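Local coordinates for protein nucleoside-diphosphate-sugar pyrophosphorylase (PDB 4EVW) that probably transfers a nucleotidyl group onto a sugar phosphate, forming a nucleoside-diphosphate sugar and releasing pyrophosphate, at residues Y133-Q138 and C170-Y175; W144-P149 and K163-D168; T155-T160 and I219-I224. The protein carries 1 engineered substitution. One frame throughout, in Å; residues are numbered along the deposited sequence.

Contact 1: Y133-Q138 and C170-Y175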
loop_
_atom_site.group_PDB
_atom_site.type_symbol
_atom_site.label_atom_id
_atom_site.label_comp_id
_atom_site.label_asym_id
_atom_site.label_seq_id
_atom_site.Cartn_x
_atom_site.Cartn_y
_atom_site.Cartn_z
ATOM N N TYR A 133 -10.586 -2.617 -5.570
ATOM C CA TYR A 133 -11.006 -1.247 -5.340
ATOM C C TYR A 133 -9.885 -0.415 -4.762
ATOM O O TYR A 133 -8.971 -0.934 -4.115
ATOM C CB TYR A 133 -12.237 -1.187 -4.418
ATOM C CG TYR A 133 -11.927 -1.221 -2.938
ATOM C CD1 TYR A 133 -11.789 -2.430 -2.252
ATOM C CD2 TYR A 133 -11.753 -0.035 -2.228
ATOM C CE1 TYR A 133 -11.491 -2.448 -0.884
ATOM C CE2 TYR A 133 -11.454 -0.041 -0.875
ATOM C CZ TYR A 133 -11.323 -1.245 -0.209
ATOM O OH TYR A 133 -11.033 -1.232 1.135
ATOM N N LEU A 134 -9.958 0.883 -5.021
ATOM C CA LEU A 134 -8.973 1.833 -4.533
ATOM C C LEU A 134 -9.672 2.711 -3.523
ATOM O O LEU A 134 -10.742 3.249 -3.800
ATOM C CB LEU A 134 -8.457 2.730 -5.667
ATOM C CG LEU A 134 -7.678 2.092 -6.815
ATOM C CD1 LEU A 134 -8.630 1.667 -7.931
ATOM C CD2 LEU A 134 -6.661 3.108 -7.337
ATOM N N GLU A 135 -9.078 2.850 -2.349
ATOM C CA GLU A 135 -9.654 3.712 -1.332
ATOM C C GLU A 135 -9.212 5.117 -1.714
ATOM O O GLU A 135 -8.037 5.341 -2.019
ATOM C CB GLU A 135 -9.106 3.340 0.034
ATOM C CG GLU A 135 -9.717 4.106 1.181
ATOM C CD GLU A 135 -9.111 3.686 2.495
ATOM O OE1 GLU A 135 -7.938 4.036 2.741
ATOM O OE2 GLU A 135 -9.801 2.987 3.269
ATOM N N VAL A 136 -10.143 6.062 -1.713
ATOM C CA VAL A 136 -9.810 7.426 -2.101
ATOM C C VAL A 136 -10.380 8.481 -1.159
ATOM O O VAL A 136 -11.278 8.203 -0.363
ATOM C CB VAL A 136 -10.328 7.734 -3.537
ATOM C CG1 VAL A 136 -9.639 6.827 -4.553
ATOM C CG2 VAL A 136 -11.850 7.543 -3.606
ATOM N N PHE A 137 -9.832 9.690 -1.241
ATOM C CA PHE A 137 -10.326 10.810 -0.453
ATOM C C PHE A 137 -10.323 12.028 -1.370
ATOM O O PHE A 137 -9.685 12.026 -2.427
ATOM C CB PHE A 137 -9.462 11.070 0.797
ATOM C CG PHE A 137 -8.117 11.666 0.503
ATOM C CD1 PHE A 137 -7.092 10.885 -0.015
ATOM C CD2 PHE A 137 -7.876 13.013 0.749
ATOM C CE1 PHE A 137 -5.846 11.433 -0.282
ATOM C CE2 PHE A 137 -6.631 13.573 0.484
ATOM C CZ PHE A 137 -5.615 12.782 -0.032
ATOM N N GLN A 138 -11.056 13.059 -0.971
ATOM C CA GLN A 138 -11.151 14.280 -1.760
ATOM C C GLN A 138 -9.893 15.080 -1.435
ATOM O O GLN A 138 -9.845 15.788 -0.432
ATOM C CB GLN A 138 -12.404 15.052 -1.339
ATOM C CG GLN A 138 -12.984 15.943 -2.419
ATOM C CD GLN A 138 -13.807 15.172 -3.435
ATOM O OE1 GLN A 138 -14.898 14.686 -3.132
ATOM N NE2 GLN A 138 -13.283 15.051 -4.650
ATOM N N CYS A 170 -8.259 11.145 -4.859
ATOM C CA CYS A 170 -6.871 10.743 -4.643
ATOM C C CYS A 170 -6.718 9.506 -3.778
ATOM O O CYS A 170 -7.404 9.352 -2.766
ATOM C CB CYS A 170 -6.109 11.898 -4.000
ATOM S SG CYS A 170 -6.455 13.480 -4.796
ATOM N N SER A 171 -5.789 8.638 -4.166
ATOM C CA SER A 171 -5.546 7.408 -3.422
ATOM C C SER A 171 -4.988 7.640 -2.027
ATOM O O SER A 171 -4.113 8.485 -1.817
ATOM C CB SER A 171 -4.585 6.496 -4.195
ATOM O OG SER A 171 -4.226 5.374 -3.404
ATOM N N THR A 172 -5.498 6.875 -1.069
ATOM C CA THR A 172 -5.032 6.953 0.306
ATOM C C THR A 172 -3.819 6.037 0.430
ATOM O O THR A 172 -3.135 6.034 1.447
ATOM C CB THR A 172 -6.090 6.436 1.293
ATOM O OG1 THR A 172 -6.333 5.048 1.033
ATOM C CG2 THR A 172 -7.396 7.217 1.151
ATOM N N GLY A 173 -3.565 5.251 -0.610
ATOM C CA GLY A 173 -2.447 4.327 -0.566
ATOM C C GLY A 173 -2.913 2.915 -0.260
ATOM O O GLY A 173 -2.098 2.003 -0.106
ATOM N N LEU A 174 -4.226 2.729 -0.144
ATOM C CA LEU A 174 -4.767 1.398 0.108
ATOM C C LEU A 174 -5.323 0.898 -1.219
ATOM O O LEU A 174 -6.246 1.489 -1.781
ATOM C CB LEU A 174 -5.869 1.437 1.173
ATOM C CG LEU A 174 -6.327 0.032 1.580
ATOM C CD1 LEU A 174 -6.563 -0.027 3.080
ATOM C CD2 LEU A 174 -7.573 -0.348 0.794
ATOM N N TYR A 175 -4.732 -0.183 -1.721
ATOM C CA TYR A 175 -5.117 -0.778 -2.992
ATOM C C TYR A 175 -5.526 -2.222 -2.768
ATOM O O TYR A 175 -4.703 -3.055 -2.388
ATOM C CB TYR A 175 -3.937 -0.753 -3.963
ATOM C CG TYR A 175 -3.338 0.613 -4.149
ATOM C CD1 TYR A 175 -2.136 0.964 -3.531
ATOM C CD2 TYR A 175 -3.973 1.561 -4.945
ATOM C CE1 TYR A 175 -1.581 2.230 -3.708
ATOM C CE2 TYR A 175 -3.432 2.825 -5.127
ATOM C CZ TYR A 175 -2.238 3.154 -4.509
ATOM O OH TYR A 175 -1.701 4.403 -4.700
HETATM O O HOH W 1 -6.153 3.829 -3.209
#
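The carbonyl O of Glu135 is held by two donors, Thr172 N at 3.1 Å and water 1 at 2.7 Å. A third, softer contact comes from the CA-H of Ser171. The water's other proton goes to Leu174 O, and Ser171 OG donates to the same water, so one water ties both sides together where the register slips by two residues between Leu134 and Val136. This is a beta bulge. The chain turns its corner there at Gly173, between strands 169-172 and 174-177, both paired with 132-138 in the main mixed sheet; Gly173 N is taken up by Ser171 OG in an ST turn. Within the bulge Glu135 N donates to Leu174 O at 3.2 Å; beyond it, Phe137 and Cys170 exchange a pair of backbone bonds.

With CG anti to the backbone N (chi1 -176°), the extended Glu135 side chain crosses Thr172 at about a right angle. Thr172 OG1 donates to Glu135 OE1 at 2.6 Å, and OE1 accepts with its anti lone pair, the one facing away from OE2, while OE2 makes a salt bridge to Arg118. Phe137 lies back over the other strand, with its CE1 3.8 Å from Cys170 CB and Ser171 O at the ring edge; the sulfur sits farther off, above the face. Leu134 CD2 comes in at the edge of the Tyr175 ring. The carboxylate of Glu135 is therefore buried with both oxygens engaged, by the Thr172 hydroxyl and the Arg118 guanidinium among others, which probably makes its charge tolerable inside the fold.

Contact 2: W144-P149 and K163-D168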
loop_
_atom_site.group_PDB
_atom_site.type_symbol
_atom_site.label_atom_id
_atom_site.label_comp_id
_atom_site.label_asym_id
_atom_site.label_seq_id
_atom_site.Cartn_x
_atom_site.Cartn_y
_atom_site.Cartn_z
ATOM N N TRP A 144 -0.561 13.091 -6.123
ATOM C CA TRP A 144 -1.227 11.895 -5.635
ATOM C C TRP A 144 -1.462 10.981 -6.821
ATOM O O TRP A 144 -1.204 11.354 -7.963
ATOM C CB TRP A 144 -2.606 12.228 -5.053
ATOM C CG TRP A 144 -2.645 13.311 -4.034
ATOM C CD1 TRP A 144 -2.894 14.638 -4.248
ATOM C CD2 TRP A 144 -2.451 13.160 -2.627
ATOM N NE1 TRP A 144 -2.874 15.320 -3.057
ATOM C CE2 TRP A 144 -2.602 14.437 -2.044
ATOM C CE3 TRP A 144 -2.165 12.065 -1.799
ATOM C CZ2 TRP A 144 -2.475 14.652 -0.668
ATOM C CZ3 TRP A 144 -2.040 12.277 -0.432
ATOM C CH2 TRP A 144 -2.195 13.562 0.120
ATOM N N SER A 145 -1.935 9.774 -6.544
ATOM C CA SER A 145 -2.311 8.867 -7.613
ATOM C C SER A 145 -3.814 9.109 -7.623
ATOM O O SER A 145 -4.435 9.229 -6.567
ATOM C CB SER A 145 -1.984 7.404 -7.286
ATOM O OG SER A 145 -1.796 7.199 -5.901
ATOM N N PHE A 146 -4.383 9.213 -8.814
ATOM C CA PHE A 146 -5.801 9.509 -8.965
ATOM C C PHE A 146 -6.614 8.377 -9.565
ATOM O O PHE A 146 -6.097 7.573 -10.333
ATOM C CB PHE A 146 -5.969 10.731 -9.869
ATOM C CG PHE A 146 -5.313 11.969 -9.345
ATOM C CD1 PHE A 146 -3.961 12.220 -9.569
ATOM C CD2 PHE A 146 -6.052 12.886 -8.610
ATOM C CE1 PHE A 146 -3.359 13.377 -9.063
ATOM C CE2 PHE A 146 -5.462 14.039 -8.102
ATOM C CZ PHE A 146 -4.114 14.285 -8.329
ATOM N N ALA A 147 -7.893 8.324 -9.209
ATOM C CA ALA A 147 -8.801 7.330 -9.768
ATOM C C ALA A 147 -9.912 8.146 -10.428
ATOM O O ALA A 147 -10.471 9.057 -9.811
ATOM C CB ALA A 147 -9.372 6.434 -8.675
ATOM N N LYS A 148 -10.210 7.836 -11.685
ATOM C CA LYS A 148 -11.241 8.555 -12.427
ATOM C C LYS A 148 -12.563 7.793 -12.407
ATOM O O LYS A 148 -12.629 6.626 -12.789
ATOM C CB LYS A 148 -10.784 8.774 -13.872
ATOM C CG LYS A 148 -11.746 9.589 -14.729
ATOM C CD LYS A 148 -11.200 9.755 -16.144
ATOM C CE LYS A 148 -12.151 10.542 -17.038
ATOM N NZ LYS A 148 -11.724 10.501 -18.469
ATOM N N PRO A 149 -13.640 8.448 -11.950
ATOM C CA PRO A 149 -14.964 7.820 -11.882
ATOM C C PRO A 149 -15.666 7.758 -13.238
ATOM O O PRO A 149 -15.360 8.540 -14.140
ATOM C CB PRO A 149 -15.704 8.705 -10.883
ATOM C CG PRO A 149 -15.157 10.064 -11.196
ATOM C CD PRO A 149 -13.667 9.809 -11.383
ATOM N N LYS A 163 0.517 10.542 -11.588
ATOM C CA LYS A 163 0.859 11.951 -11.397
ATOM C C LYS A 163 -0.076 12.875 -12.150
ATOM O O LYS A 163 -0.132 14.073 -11.884
ATOM C CB LYS A 163 2.298 12.225 -11.842
ATOM C CG LYS A 163 3.325 11.245 -11.301
ATOM C CD LYS A 163 4.094 11.781 -10.107
ATOM C CE LYS A 163 5.106 10.747 -9.637
ATOM N NZ LYS A 163 5.271 10.768 -8.161
ATOM N N ASN A 164 -0.807 12.317 -13.101
ATOM C CA ASN A 164 -1.736 13.116 -13.871
ATOM C C ASN A 164 -3.056 13.218 -13.110
ATOM O O ASN A 164 -3.654 12.202 -12.757
ATOM C CB ASN A 164 -1.939 12.478 -15.242
ATOM C CG ASN A 164 -2.765 13.340 -16.158
ATOM O OD1 ASN A 164 -2.832 14.558 -15.990
ATOM N ND2 ASN A 164 -3.392 12.716 -17.149
ATOM N N PRO A 165 -3.504 14.454 -12.813
ATOM C CA PRO A 165 -4.754 14.727 -12.088
ATOM C C PRO A 165 -5.987 14.539 -12.946
ATOM O O PRO A 165 -6.681 15.502 -13.268
ATOM C CB PRO A 165 -4.613 16.187 -11.674
ATOM C CG PRO A 165 -3.160 16.393 -11.608
ATOM C CD PRO A 165 -2.652 15.652 -12.816
ATOM N N ILE A 166 -6.269 13.297 -13.303
ATOM C CA ILE A 166 -7.417 13.004 -14.133
ATOM C C ILE A 166 -8.739 13.112 -13.370
ATOM O O ILE A 166 -9.802 12.893 -13.942
ATOM C CB ILE A 166 -7.280 11.599 -14.720
ATOM C CG1 ILE A 166 -7.149 10.582 -13.585
ATOM C CG2 ILE A 166 -6.033 11.527 -15.597
ATOM C CD1 ILE A 166 -7.074 9.157 -14.059
ATOM N N SER A 167 -8.671 13.449 -12.084
ATOM C CA SER A 167 -9.872 13.586 -11.255
ATOM C C SER A 167 -9.468 14.213 -9.934
ATOM O O SER A 167 -8.314 14.591 -9.753
ATOM C CB SER A 167 -10.480 12.213 -10.956
ATOM O OG SER A 167 -9.784 11.588 -9.885
ATOM N N ASP A 168 -10.414 14.332 -9.008
ATOM C CA ASP A 168 -10.060 14.861 -7.700
ATOM C C ASP A 168 -10.250 13.797 -6.618
ATOM O O ASP A 168 -10.402 14.113 -5.440
ATOM C CB ASP A 168 -10.826 16.155 -7.370
ATOM C CG ASP A 168 -12.317 15.996 -7.445
ATOM O OD1 ASP A 168 -12.776 14.930 -7.893
ATOM O OD2 ASP A 168 -13.029 16.948 -7.060
#
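Phe146 lays one face of its ring on Pro165: the CA of that proline stands over the middle of the ring, 3.6 Å from the centroid and 13° off the normal, a CH-pi contact. Trp144 CB lies on the opposite face, displaced toward the rim. Around the ring two carbonyl oxygens approach obliquely, Asn164 O at 3.2 Å from Phe146 CD1 and Ser167 O at 3.1 Å from Phe146 CD2. The loop 163-168 thus curls about the phenyl group, meeting it mainly with backbone atoms. The chain bends sharply at Pro165, the centre of an inverse gamma turn, with a weak bond from Ile166 N back to Asn164 O. The proline's own ring adds a contact from CB to Phe146 CZ at 3.9 Å.

Farther along, Ile166 fits in beside the strand: its CG1 packs on Phe146 CB, and its CD1 reaches Lys148 CB at 3.7 Å. The lysine chain runs out fully extended; its CG and CD still pass Ile166 O before the end leads away.

The polar link is made by Ser167. Its OG sits between the backbone N and the carbonyl carbon (chi1 81°), which brings it to Ala147 O; OG donates at 2.6 Å, from well above the carbonyl plane instead of along a lone pair. The same hydroxyl is also bonded to Leu169 N, so it joins strand 146-149 to the start of strand 169-172. Taken together, this is a surface loop folded back over its own hairpin, following strand 157-161, and the Glu162-Lys163 pair at its entrance resembles the Glu-Lys signature near the sugar site of related nucleotidyltransferases, though a like role here is only inferred.

Contact 3: T155-T160 and I219-I224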
loop_
_atom_site.group_PDB
_atom_site.type_symbol
_atom_site.label_atom_id
_atom_site.label_comp_id
_atom_site.label_asym_id
_atom_site.label_seq_id
_atom_site.Cartn_x
_atom_site.Cartn_y
_atom_site.Cartn_z
ATOM N N THR A 155 -19.591 3.786 -8.390
ATOM C CA THR A 155 -18.274 3.813 -7.776
ATOM C C THR A 155 -17.274 3.136 -8.698
ATOM O O THR A 155 -16.150 2.840 -8.301
ATOM C CB THR A 155 -18.268 3.100 -6.407
ATOM O OG1 THR A 155 -18.846 1.800 -6.542
ATOM C CG2 THR A 155 -19.045 3.908 -5.385
ATOM N N LYS A 156 -17.688 2.903 -9.939
ATOM C CA LYS A 156 -16.820 2.251 -10.908
ATOM C C LYS A 156 -15.666 3.175 -11.302
ATOM O O LYS A 156 -15.845 4.387 -11.422
ATOM C CB LYS A 156 -17.634 1.862 -12.144
ATOM C CG LYS A 156 -17.172 0.584 -12.822
ATOM C CD LYS A 156 -18.141 0.164 -13.924
ATOM C CE LYS A 156 -17.456 -0.731 -14.949
ATOM N NZ LYS A 156 -16.843 -1.948 -14.341
ATOM N N VAL A 157 -14.479 2.601 -11.483
ATOM C CA VAL A 157 -13.297 3.371 -11.878
ATOM C C VAL A 157 -12.945 3.009 -13.319
ATOM O O VAL A 157 -12.876 1.831 -13.671
ATOM C CB VAL A 157 -12.089 3.061 -10.961
ATOM C CG1 VAL A 157 -10.844 3.787 -11.459
ATOM C CG2 VAL A 157 -12.403 3.493 -9.530
ATOM N N ILE A 158 -12.721 4.019 -14.154
ATOM C CA ILE A 158 -12.398 3.762 -15.550
ATOM C C ILE A 158 -10.935 4.013 -15.879
ATOM O O ILE A 158 -10.469 3.614 -16.936
ATOM C CB ILE A 158 -13.257 4.628 -16.507
ATOM C CG1 ILE A 158 -13.081 6.111 -16.176
ATOM C CG2 ILE A 158 -14.717 4.214 -16.412
ATOM C CD1 ILE A 158 -13.812 7.047 -17.132
ATOM N N GLN A 159 -10.212 4.663 -14.976
ATOM C CA GLN A 159 -8.803 4.963 -15.223
ATOM C C GLN A 159 -8.098 5.436 -13.959
ATOM O O GLN A 159 -8.722 6.016 -13.072
ATOM C CB GLN A 159 -8.707 6.064 -16.295
ATOM C CG GLN A 159 -7.300 6.457 -16.728
ATOM C CD GLN A 159 -7.300 7.655 -17.676
ATOM O OE1 GLN A 159 -8.338 8.029 -18.223
ATOM N NE2 GLN A 159 -6.131 8.253 -17.879
ATOM N N THR A 160 -6.799 5.165 -13.869
ATOM C CA THR A 160 -5.997 5.637 -12.748
ATOM C C THR A 160 -4.742 6.262 -13.357
ATOM O O THR A 160 -4.352 5.922 -14.475
ATOM C CB THR A 160 -5.551 4.511 -11.774
ATOM O OG1 THR A 160 -4.748 3.555 -12.476
ATOM C CG2 THR A 160 -6.754 3.825 -11.146
ATOM N N ILE A 219 -13.532 -2.803 -11.397
ATOM C CA ILE A 219 -12.775 -2.026 -10.420
ATOM C C ILE A 219 -13.550 -0.818 -9.898
ATOM O O ILE A 219 -14.109 -0.040 -10.671
ATOM C CB ILE A 219 -11.439 -1.542 -11.036
ATOM C CG1 ILE A 219 -10.651 -2.743 -11.584
ATOM C CG2 ILE A 219 -10.631 -0.774 -9.995
ATOM C CD1 ILE A 219 -10.333 -3.828 -10.545
ATOM N N HIS A 220 -13.578 -0.661 -8.578
ATOM C CA HIS A 220 -14.299 0.450 -7.966
ATOM C C HIS A 220 -13.434 1.293 -7.056
ATOM O O HIS A 220 -12.256 1.013 -6.851
ATOM C CB HIS A 220 -15.475 -0.085 -7.143
ATOM C CG HIS A 220 -16.592 -0.632 -7.972
ATOM N ND1 HIS A 220 -17.832 -0.035 -8.030
ATOM C CD2 HIS A 220 -16.653 -1.706 -8.793
ATOM C CE1 HIS A 220 -18.610 -0.716 -8.851
ATOM N NE2 HIS A 220 -17.918 -1.735 -9.328
ATOM N N TYR A 221 -14.023 2.358 -6.528
ATOM C CA TYR A 221 -13.317 3.183 -5.570
ATOM C C TYR A 221 -14.193 3.207 -4.345
ATOM O O TYR A 221 -15.377 2.857 -4.404
ATOM C CB TYR A 221 -13.078 4.618 -6.081
ATOM C CG TYR A 221 -14.307 5.507 -6.234
ATOM C CD1 TYR A 221 -14.892 6.139 -5.135
ATOM C CD2 TYR A 221 -14.853 5.747 -7.495
ATOM C CE1 TYR A 221 -15.990 7.000 -5.294
ATOM C CE2 TYR A 221 -15.946 6.604 -7.665
ATOM C CZ TYR A 221 -16.508 7.224 -6.563
ATOM O OH TYR A 221 -17.576 8.074 -6.738
ATOM N N HIS A 222 -13.594 3.566 -3.222
ATOM C CA HIS A 222 -14.335 3.696 -1.984
ATOM C C HIS A 222 -13.871 5.003 -1.379
ATOM O O HIS A 222 -12.706 5.154 -1.010
ATOM C CB HIS A 222 -14.062 2.565 -1.007
ATOM C CG HIS A 222 -14.817 2.717 0.276
ATOM N ND1 HIS A 222 -14.197 2.903 1.490
ATOM C CD2 HIS A 222 -16.149 2.792 0.516
ATOM C CE1 HIS A 222 -15.112 3.090 2.427
ATOM N NE2 HIS A 222 -16.302 3.027 1.861
ATOM N N LEU A 223 -14.794 5.950 -1.289
ATOM C CA LEU A 223 -14.495 7.275 -0.767
ATOM C C LEU A 223 -14.552 7.379 0.750
ATOM O O LEU A 223 -15.546 6.997 1.366
ATOM C CB LEU A 223 -15.476 8.283 -1.370
ATOM C CG LEU A 223 -15.344 9.732 -0.897
ATOM C CD1 LEU A 223 -14.024 10.310 -1.388
ATOM C CD2 LEU A 223 -16.513 10.551 -1.428
ATOM N N ILE A 224 -13.482 7.883 1.358
ATOM C CA ILE A 224 -13.481 8.072 2.804
ATOM C C ILE A 224 -13.287 9.557 3.065
ATOM O O ILE A 224 -12.906 10.309 2.162
ATOM C CB ILE A 224 -12.361 7.275 3.535
ATOM C CG1 ILE A 224 -10.978 7.802 3.147
ATOM C CG2 ILE A 224 -12.494 5.789 3.227
ATOM C CD1 ILE A 224 -9.858 7.232 4.004
HETATM O O HOH W 2 -13.809 -0.976 -13.681
#
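His220 meets Thr155 where a small antiparallel hairpin, strands 146-149 and 157-161, lays its second strand across strand 219-223 of the main sheet at 83°. The backbones share a single bridge, Lys156 with His220, flanked by bonds from Val157 N to Ile219 O and from Tyr221 N to Thr155 O, both 2.8 Å.

The imidazole can be traced outward from His220 CB, which rests 3.2 Å from Thr155 O, and CG keeps close to that oxygen. ND1 then pairs with Thr155 OG1 at 2.6 Å, a hydrogen bond in which either partner could be the donor. CE1 skirts the same hydroxyl, and NE2 at the far end makes a weak bond to Asn218 OD1. Lys156 CA lies over one face of the ring, toward its rim, in a CH-pi contact.

The next residue, Tyr221, has CG between its backbone N and carbonyl carbon (chi1 69°), and this turns the ring back over the threonine: Thr155 CA faces it, 3.6 Å from Tyr221 CE2. Val157 fills the corner at the ring edge, its CG2 3.7 Å from Tyr221 CB. Asn218 OD1 also receives Lys156 NZ, so histidine and lysine share one amide oxygen. Close by, water 2 accepts from Ile219 N at 2.9 Å and, more loosely, from Lys156 NZ.

After the strands and helices of its first 130 residues, the chain enters strand 132-138, passes through strand 146-149 and back along 157-161, rounds the loop 163-168 and returns in 169-172 and 174-177. Contact 1 closes that whole excursion, and contact 2 closes a shorter loop nested inside it. Contact 3 starts within both loops, at 155-160, and ends far beyond them at 219-224, after helices 180-191 and 208-214, so it crosses each of the others. The three share elements: 132-138 lies beside 219-223 in the main sheet, and Val136 bonds to His222 and Ile224, while Lys148 pairs with Ile158 and Gln159 in the hairpin. Ser145 O meets Ser171 N, joining hairpin and sheet.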